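Local coordinates for uncharacterized protein Atu1872 (Agrobacterium tumefaciens, PDB 2QNT), which is of unknown function but belongs to the glyoxalase/bleomycin resistance/dioxygenase family, and so may act on or bind a small molecule, at residues N11-V16 with G47-E52; K23-D28 with Y115-H120; D84-F89 with G108-R113. All coordinates share one frame; numbering follows the deposited sequence. Where two conformers were deposited one is given.

Contact 1 of 3, residues N11-V16 with G47-E52; sequences NPIPFV and GFAIHE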
# COMPACT_ATOMS: atom_id res chain seq x y z
N ASN A 11 -4.86 -5.71 1.20
CA ASN A 11 -4.75 -4.30 1.66
C ASN A 11 -3.30 -3.87 1.82
O ASN A 11 -2.58 -4.62 2.44
CB ASN A 11 -5.34 -4.11 3.08
CG ASN A 11 -6.83 -4.43 3.18
OD1 ASN A 11 -7.67 -3.76 2.58
ND2 ASN A 11 -7.16 -5.42 4.01
N PRO A 12 -2.95 -2.65 1.48
CA PRO A 12 -1.79 -2.05 2.11
C PRO A 12 -2.24 -1.53 3.46
O PRO A 12 -3.38 -1.10 3.62
CB PRO A 12 -1.47 -0.87 1.21
CG PRO A 12 -2.77 -0.43 0.70
CD PRO A 12 -3.66 -1.66 0.64
N ILE A 13 -1.31 -1.49 4.42
CA ILE A 13 -1.61 -1.03 5.76
C ILE A 13 -0.50 -0.08 6.19
O ILE A 13 0.43 -0.46 6.88
CB ILE A 13 -1.79 -2.17 6.76
CG1 ILE A 13 -2.74 -3.24 6.23
CG2 ILE A 13 -2.29 -1.59 8.09
CD1 ILE A 13 -2.84 -4.51 7.09
N PRO A 14 -0.55 1.20 5.75
CA PRO A 14 0.36 2.20 6.29
C PRO A 14 0.21 2.33 7.79
O PRO A 14 -0.91 2.27 8.32
CB PRO A 14 -0.04 3.49 5.58
CG PRO A 14 -0.95 3.07 4.48
CD PRO A 14 -1.50 1.76 4.78
N PHE A 15 1.34 2.55 8.45
CA PHE A 15 1.36 2.76 9.90
C PHE A 15 1.10 4.22 10.20
O PHE A 15 1.57 5.11 9.50
CB PHE A 15 2.71 2.42 10.48
CG PHE A 15 3.12 0.95 10.39
CD1 PHE A 15 2.33 -0.01 9.76
CD2 PHE A 15 4.35 0.57 10.87
CE1 PHE A 15 2.76 -1.34 9.66
CE2 PHE A 15 4.77 -0.78 10.75
CZ PHE A 15 3.98 -1.70 10.15
N VAL A 16 0.31 4.47 11.23
CA VAL A 16 -0.06 5.84 11.63
C VAL A 16 0.15 6.05 13.12
O VAL A 16 0.04 5.11 13.91
CB VAL A 16 -1.51 6.21 11.20
CG1 VAL A 16 -1.67 5.99 9.69
CG2 VAL A 16 -2.57 5.42 11.98
N GLY A 47 -10.47 -0.89 -0.62
CA GLY A 47 -9.26 -1.66 -0.33
C GLY A 47 -8.13 -0.93 0.36
O GLY A 47 -6.99 -1.33 0.22
N PHE A 48 -8.42 0.18 0.99
CA PHE A 48 -7.42 0.91 1.73
C PHE A 48 -7.62 0.61 3.22
O PHE A 48 -8.72 0.30 3.67
CB PHE A 48 -7.59 2.41 1.47
CG PHE A 48 -6.50 3.26 2.05
CD1 PHE A 48 -6.78 4.18 3.07
CD2 PHE A 48 -5.19 3.11 1.65
CE1 PHE A 48 -5.80 4.95 3.62
CE2 PHE A 48 -4.19 3.88 2.21
CZ PHE A 48 -4.50 4.80 3.22
N ALA A 49 -6.52 0.67 3.97
CA ALA A 49 -6.57 0.43 5.41
C ALA A 49 -5.46 1.18 6.10
O ALA A 49 -4.52 1.58 5.45
CB ALA A 49 -6.44 -1.05 5.71
N ILE A 50 -5.62 1.42 7.41
CA ILE A 50 -4.60 2.09 8.22
C ILE A 50 -4.53 1.38 9.56
O ILE A 50 -5.54 0.83 10.03
CB ILE A 50 -4.93 3.59 8.45
CG1 ILE A 50 -6.35 3.77 9.00
CG2 ILE A 50 -4.75 4.41 7.18
CD1 ILE A 50 -6.78 5.24 9.35
N HIS A 51 -3.37 1.41 10.21
CA HIS A 51 -3.22 0.79 11.52
C HIS A 51 -2.33 1.63 12.40
O HIS A 51 -1.31 2.14 11.94
CB HIS A 51 -2.58 -0.61 11.39
CG HIS A 51 -2.84 -1.59 12.51
ND1 HIS A 51 -2.46 -1.39 13.83
CD2 HIS A 51 -3.42 -2.81 12.48
CE1 HIS A 51 -2.79 -2.47 14.55
NE2 HIS A 51 -3.40 -3.33 13.75
N GLU A 52 -2.70 1.81 13.66
CA GLU A 52 -1.81 2.45 14.62
C GLU A 52 -0.49 1.68 14.60
O GLU A 52 -0.48 0.46 14.67
CB GLU A 52 -2.45 2.51 15.99
CG GLU A 52 -1.65 3.35 16.99
CD GLU A 52 -0.50 2.58 17.62
OE1 GLU A 52 -0.66 1.38 17.87
OE2 GLU A 52 0.57 3.18 17.88
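Ile13 points CG2 anti to its backbone N (chi1 of CG1 -49°), and this methyl, Ile13 CG2, rests on His51 CB at 3.5 Å. The two side chains lie side by side and point the same way, with the His51 ring swung anti to its own N (chi1 -157°). Phe48 starts away from strand 11-16. Its ring nevertheless turns back toward the prolines, and Phe48 CE2 lies 4.0 Å from Pro14 CG, the two side chains crossing at a slant. The Ala49 CB points at the strand, near Asn11 CB and Ile13 CG1. On the face of Ile50, Val16 CG1 packs on Ile50 CB at 4.2 Å. The backbones run parallel, at 36° between the short axes. This is the first and last strand pairing of a beta-alpha-beta-beta-beta unit, the module from which glyoxalase-family folds are built. Two backbone bonds join the two segments, and a further one links Val16 to Gly53. His51 N gives to Pro14 O at 3.2 Å, almost in line with the carbonyl. Val16 N gives to His51 O at 2.9 Å, tilted from the carbonyl plane. Pro12 and Pro14 have no N-H to offer, and Pro14 CD packs 3.1 Å from Ala49 O. At the end of the ladder His51 ND1 turns to Glu52 O at 2.8 Å, which fixes the imidazole. Glu52 caps the following helix through Arg54 N and also bonds Ser55. Beyond Asn11 to Pro14, a strand of the second subunit pairs antiparallel and carries the sheet across the interface. Phe9 of that subunit meets the Phe48 ring.

Contact 2 of 3, residues K23-D28 with Y115-H120; sequences KSFYRD and YDPDGH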
# COMPACT_ATOMS: atom_id res chain seq x y z
N LYS A 23 -8.03 8.48 10.69
CA LYS A 23 -9.38 8.08 10.30
C LYS A 23 -10.19 9.31 9.82
O LYS A 23 -10.84 9.28 8.78
CB LYS A 23 -10.08 7.39 11.46
CG LYS A 23 -11.53 7.02 11.26
CD LYS A 23 -11.98 6.10 12.37
CE LYS A 23 -12.15 6.86 13.67
NZ LYS A 23 -12.81 6.02 14.71
N SER A 24 -10.11 10.37 10.63
CA SER A 24 -10.82 11.61 10.33
C SER A 24 -10.31 12.25 9.03
O SER A 24 -11.07 12.76 8.23
CB SER A 24 -10.71 12.59 11.49
OG SER A 24 -11.33 12.08 12.66
N PHE A 25 -9.00 12.23 8.81
CA PHE A 25 -8.43 12.73 7.56
C PHE A 25 -8.97 11.97 6.34
O PHE A 25 -9.48 12.58 5.37
CB PHE A 25 -6.92 12.60 7.63
CG PHE A 25 -6.21 13.02 6.38
CD1 PHE A 25 -5.92 14.34 6.18
CD2 PHE A 25 -5.81 12.11 5.43
CE1 PHE A 25 -5.25 14.75 5.06
CE2 PHE A 25 -5.17 12.53 4.29
CZ PHE A 25 -4.87 13.86 4.13
N TYR A 26 -8.85 10.64 6.37
CA TYR A 26 -9.24 9.84 5.19
C TYR A 26 -10.74 9.87 4.95
O TYR A 26 -11.19 9.91 3.79
CB TYR A 26 -8.68 8.41 5.28
CG TYR A 26 -7.20 8.34 4.97
CD1 TYR A 26 -6.24 8.22 5.96
CD2 TYR A 26 -6.78 8.42 3.67
CE1 TYR A 26 -4.91 8.16 5.66
CE2 TYR A 26 -5.46 8.37 3.33
CZ TYR A 26 -4.49 8.25 4.32
OH TYR A 26 -3.16 8.20 3.94
N ARG A 27 -11.53 9.86 6.02
CA ARG A 27 -13.00 9.91 5.90
C ARG A 27 -13.48 11.34 5.62
O ARG A 27 -14.24 11.54 4.65
CB ARG A 27 -13.70 9.30 7.13
CG ARG A 27 -15.23 9.03 6.95
CD ARG A 27 -15.89 8.57 8.26
NE ARG A 27 -15.52 9.48 9.34
CZ ARG A 27 -15.41 9.15 10.63
NH1 ARG A 27 -15.06 10.09 11.50
NH2 ARG A 27 -15.66 7.92 11.08
N ASP A 28 -13.02 12.35 6.38
CA ASP A 28 -13.56 13.74 6.21
C ASP A 28 -12.99 14.53 5.05
O ASP A 28 -13.69 15.33 4.42
CB ASP A 28 -13.30 14.67 7.43
CG ASP A 28 -14.02 14.25 8.68
OD1 ASP A 28 -14.75 13.22 8.66
OD2 ASP A 28 -13.79 14.94 9.70
N TYR A 115 0.70 15.10 1.30
CA TYR A 115 1.01 14.23 2.43
C TYR A 115 -0.22 13.96 3.28
O TYR A 115 -1.06 14.85 3.47
CB TYR A 115 2.05 14.89 3.33
CG TYR A 115 3.37 15.11 2.66
CD1 TYR A 115 4.19 14.05 2.31
CD2 TYR A 115 3.77 16.39 2.31
CE1 TYR A 115 5.42 14.28 1.68
CE2 TYR A 115 4.97 16.62 1.68
CZ TYR A 115 5.79 15.55 1.36
OH TYR A 115 7.00 15.78 0.72
N ASP A 116 -0.30 12.76 3.82
CA ASP A 116 -1.25 12.48 4.90
C ASP A 116 -0.70 12.97 6.23
O ASP A 116 0.41 13.50 6.27
CB ASP A 116 -1.73 11.02 4.86
CG ASP A 116 -0.88 10.07 5.61
OD1 ASP A 116 0.22 10.42 6.10
OD2 ASP A 116 -1.32 8.89 5.78
N PRO A 117 -1.48 12.89 7.31
CA PRO A 117 -1.02 13.41 8.59
C PRO A 117 0.29 12.81 9.10
O PRO A 117 0.95 13.43 9.93
CB PRO A 117 -2.18 13.08 9.53
CG PRO A 117 -3.38 13.16 8.61
CD PRO A 117 -2.89 12.47 7.36
N ASP A 118 0.68 11.63 8.64
CA ASP A 118 1.90 10.96 9.08
C ASP A 118 3.03 11.18 8.08
O ASP A 118 4.15 10.69 8.31
CB ASP A 118 1.65 9.47 9.28
CG ASP A 118 0.80 9.21 10.48
OD1 ASP A 118 1.38 9.01 11.57
OD2 ASP A 118 -0.43 9.26 10.34
N GLY A 119 2.76 11.90 6.99
CA GLY A 119 3.76 12.12 5.98
C GLY A 119 3.81 11.11 4.85
O GLY A 119 4.69 11.19 4.01
N HIS A 120 2.86 10.18 4.80
CA HIS A 120 2.83 9.25 3.68
C HIS A 120 2.43 10.03 2.42
O HIS A 120 1.61 10.95 2.51
CB HIS A 120 1.82 8.11 3.89
CG HIS A 120 2.15 7.22 5.04
ND1 HIS A 120 3.29 6.44 5.08
CD2 HIS A 120 1.47 6.96 6.18
CE1 HIS A 120 3.28 5.74 6.20
NE2 HIS A 120 2.19 6.04 6.88
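Phe25 and Pro117 make the apolar half of this contact. Pro117 CD lies over the centre of the Phe25 ring, 3.5 Å from the centroid and 13° off the normal, a close CH-pi contact. Pro117 CG sits nearby, 3.6 Å from Phe25 CG. Farther along the same ring, Asp116 CB approaches Phe25 CE2 obliquely at 3.8 Å. Phe25 reaches the turn because its CG is anti to the backbone N (chi1 177°).

The polar half belongs to Asp116. Tyr26 OH donates to Asp116 OD2 at 2.7 Å, meeting it on the anti side, with ring and carboxylate planes 72° apart. The other oxygen works within the turn. Asp118 N reaches Asp116 OD1 at 2.9 Å and His120 N reaches the same atom at 3.0 Å, from opposite faces of the carboxylate. The bond from Asp118 N closes an Asx turn. It overlaps a type I beta turn from Asp116 to Gly119, which joins strand 110-115 to strand 121-126. Helix 19-29 thus docks on a beta hairpin of the other half of the chain. Ile122 of strand 121-126 touches Phe25, Tyr26 and Asp116.

Both carboxylate oxygens are engaged, so the group is held from the helix and from its own loop at once. Three N-H or O-H donors around a buried Asp116 would be expected to stabilise its negative charge. This side chain thus links the turn's shape to the helix's seating, alongside the turn's backbone bonds and the Phe25-Pro117 contact.

Contact 3 of 3, residues D84-F89 with G108-R113; sequences DVDAAF and GQRVFR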
# COMPACT_ATOMS: atom_id res chain seq x y z
N ASP A 84 -14.16 13.47 -10.20
CA ASP A 84 -14.09 14.89 -10.44
C ASP A 84 -12.87 15.46 -9.70
O ASP A 84 -12.98 15.97 -8.58
CB ASP A 84 -15.37 15.58 -9.98
CG ASP A 84 -15.41 17.05 -10.35
OD1 ASP A 84 -14.38 17.62 -10.76
OD2 ASP A 84 -16.51 17.65 -10.23
N VAL A 85 -11.72 15.34 -10.34
CA VAL A 85 -10.47 15.71 -9.71
C VAL A 85 -10.43 17.20 -9.38
O VAL A 85 -9.81 17.58 -8.41
CB VAL A 85 -9.24 15.27 -10.55
CG1 VAL A 85 -9.00 16.18 -11.74
CG2 VAL A 85 -7.99 15.19 -9.64
N ASP A 86 -11.12 18.02 -10.16
CA ASP A 86 -11.18 19.45 -9.84
C ASP A 86 -11.91 19.73 -8.54
O ASP A 86 -11.46 20.55 -7.74
CB ASP A 86 -11.84 20.22 -10.98
CG ASP A 86 -11.04 20.12 -12.25
OD1 ASP A 86 -9.94 20.69 -12.29
OD2 ASP A 86 -11.50 19.46 -13.20
N ALA A 87 -13.05 19.07 -8.34
CA ALA A 87 -13.81 19.20 -7.09
C ALA A 87 -12.99 18.65 -5.94
O ALA A 87 -12.96 19.26 -4.87
CB ALA A 87 -15.17 18.50 -7.18
N ALA A 88 -12.35 17.49 -6.13
CA ALA A 88 -11.52 16.90 -5.09
C ALA A 88 -10.43 17.87 -4.68
O ALA A 88 -10.13 18.01 -3.49
CB ALA A 88 -10.88 15.55 -5.54
N PHE A 89 -9.76 18.48 -5.66
CA PHE A 89 -8.68 19.41 -5.35
C PHE A 89 -9.19 20.61 -4.54
O PHE A 89 -8.58 21.02 -3.54
CB PHE A 89 -8.02 19.87 -6.64
CG PHE A 89 -6.85 20.77 -6.43
CD1 PHE A 89 -5.68 20.29 -5.88
CD2 PHE A 89 -6.88 22.09 -6.83
CE1 PHE A 89 -4.59 21.13 -5.66
CE2 PHE A 89 -5.79 22.92 -6.65
CZ PHE A 89 -4.66 22.44 -6.04
N GLY A 108 -0.41 12.56 -19.54
CA GLY A 108 -1.65 13.24 -19.93
C GLY A 108 -2.72 13.33 -18.86
O GLY A 108 -3.70 14.05 -19.02
N GLN A 109 -2.55 12.60 -17.77
CA GLN A 109 -3.51 12.60 -16.67
C GLN A 109 -3.25 13.76 -15.72
O GLN A 109 -2.11 14.03 -15.37
CB GLN A 109 -3.36 11.28 -15.90
CG GLN A 109 -4.35 11.05 -14.79
CD GLN A 109 -3.94 9.90 -13.89
OE1 GLN A 109 -2.80 9.42 -13.94
NE2 GLN A 109 -4.88 9.41 -13.09
N ARG A 110 -4.31 14.43 -15.27
CA ARG A 110 -4.22 15.47 -14.25
C ARG A 110 -4.29 14.85 -12.86
O ARG A 110 -5.25 14.12 -12.54
CB ARG A 110 -5.35 16.46 -14.45
CG ARG A 110 -5.28 17.15 -15.79
CD ARG A 110 -6.51 17.95 -16.07
NE ARG A 110 -6.63 19.07 -15.18
CZ ARG A 110 -7.72 19.39 -14.50
NH1 ARG A 110 -8.85 18.66 -14.60
NH2 ARG A 110 -7.68 20.48 -13.73
N VAL A 111 -3.27 15.13 -12.05
CA VAL A 111 -3.20 14.64 -10.68
C VAL A 111 -2.68 15.69 -9.75
O VAL A 111 -1.98 16.60 -10.15
CB VAL A 111 -2.31 13.35 -10.56
CG1 VAL A 111 -2.53 12.41 -11.76
CG2 VAL A 111 -0.84 13.66 -10.40
N PHE A 112 -2.96 15.54 -8.45
CA PHE A 112 -2.25 16.29 -7.43
C PHE A 112 -1.71 15.33 -6.39
O PHE A 112 -2.16 14.21 -6.28
CB PHE A 112 -3.10 17.41 -6.81
CG PHE A 112 -4.34 16.99 -6.05
CD1 PHE A 112 -4.39 17.14 -4.66
CD2 PHE A 112 -5.48 16.59 -6.70
CE1 PHE A 112 -5.55 16.85 -3.95
CE2 PHE A 112 -6.64 16.32 -5.99
CZ PHE A 112 -6.66 16.43 -4.62
N ARG A 113 -0.68 15.77 -5.66
CA ARG A 113 0.01 14.90 -4.70
C ARG A 113 0.25 15.69 -3.42
O ARG A 113 0.44 16.91 -3.45
CB ARG A 113 1.31 14.39 -5.28
CG ARG A 113 1.12 13.57 -6.56
CD ARG A 113 2.38 12.86 -7.01
NE ARG A 113 2.20 12.07 -8.23
CZ ARG A 113 2.57 12.45 -9.45
NH1 ARG A 113 3.12 13.65 -9.68
NH2 ARG A 113 2.42 11.65 -10.50
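Helix 85-89 lies over strand 110-113 with the two axes 9.5 Å apart and 21° from parallel. The helix packs on the second of two four-stranded mixed sheets, each with strand order 1-4-3-2, as in the glyoxalase-like fold. Phe112 faces the helix, CG held between its backbone N and carbonyl carbon (chi1 64°). The edge of the Phe89 ring meets one face of Phe112 in a T-shaped pair, centroids 5.0 Å apart and planes at 75°. Val85 CG2 meets the edge of the Phe112 ring, 4.1 Å from Phe112 CE2, and Ala88 CB is near the same carbon. Val124 of the next strand also packs on Phe112. Near the start of the helix, Arg110 bends at chi3 and brings its guanidinium to Asp86. It grips the carboxylate end-on with two nitrogens. Arg110 NH1 gives to Asp86 OD2 at 3.1 Å in a nearly straight bond. Val85 CG1 lies 3.8 Å from Arg110 NH1, and Leu102 of strand 98-104 touches Val85, Asp86 and Arg110. The helix start is capped by Asp84, whose OD1 accepts from Ala87 N. The shortest link of the salt bridge runs from Arg110 NH2 to the syn lone pair of Asp86 OD1, at 2.7 Å.

Overall arrangement
Contact 1 is the buried one. It pairs strands by backbone bonds and proline packing, and its sheet continues into the second subunit. Contact 2 is partly buried, and ties helix 19-29 to the hairpin of the other sheet through a carboxylate and a ring face. Contact 3 lies farther out, its centre about 16 Å from the chain centre, and mixes an aromatic pair with a salt bridge near the surface. Contacts 1 and 2 touch: Phe15 O is close to His120 NE2 at 2.8 Å, probably hydrogen-bonded, and Phe48 meets Tyr26. Contacts 2 and 3 use adjoining parts of one run of chain, strand 110-115 and the turn after it. Contacts 1 and 3 do not touch; their nearest atoms are about 14 Å apart.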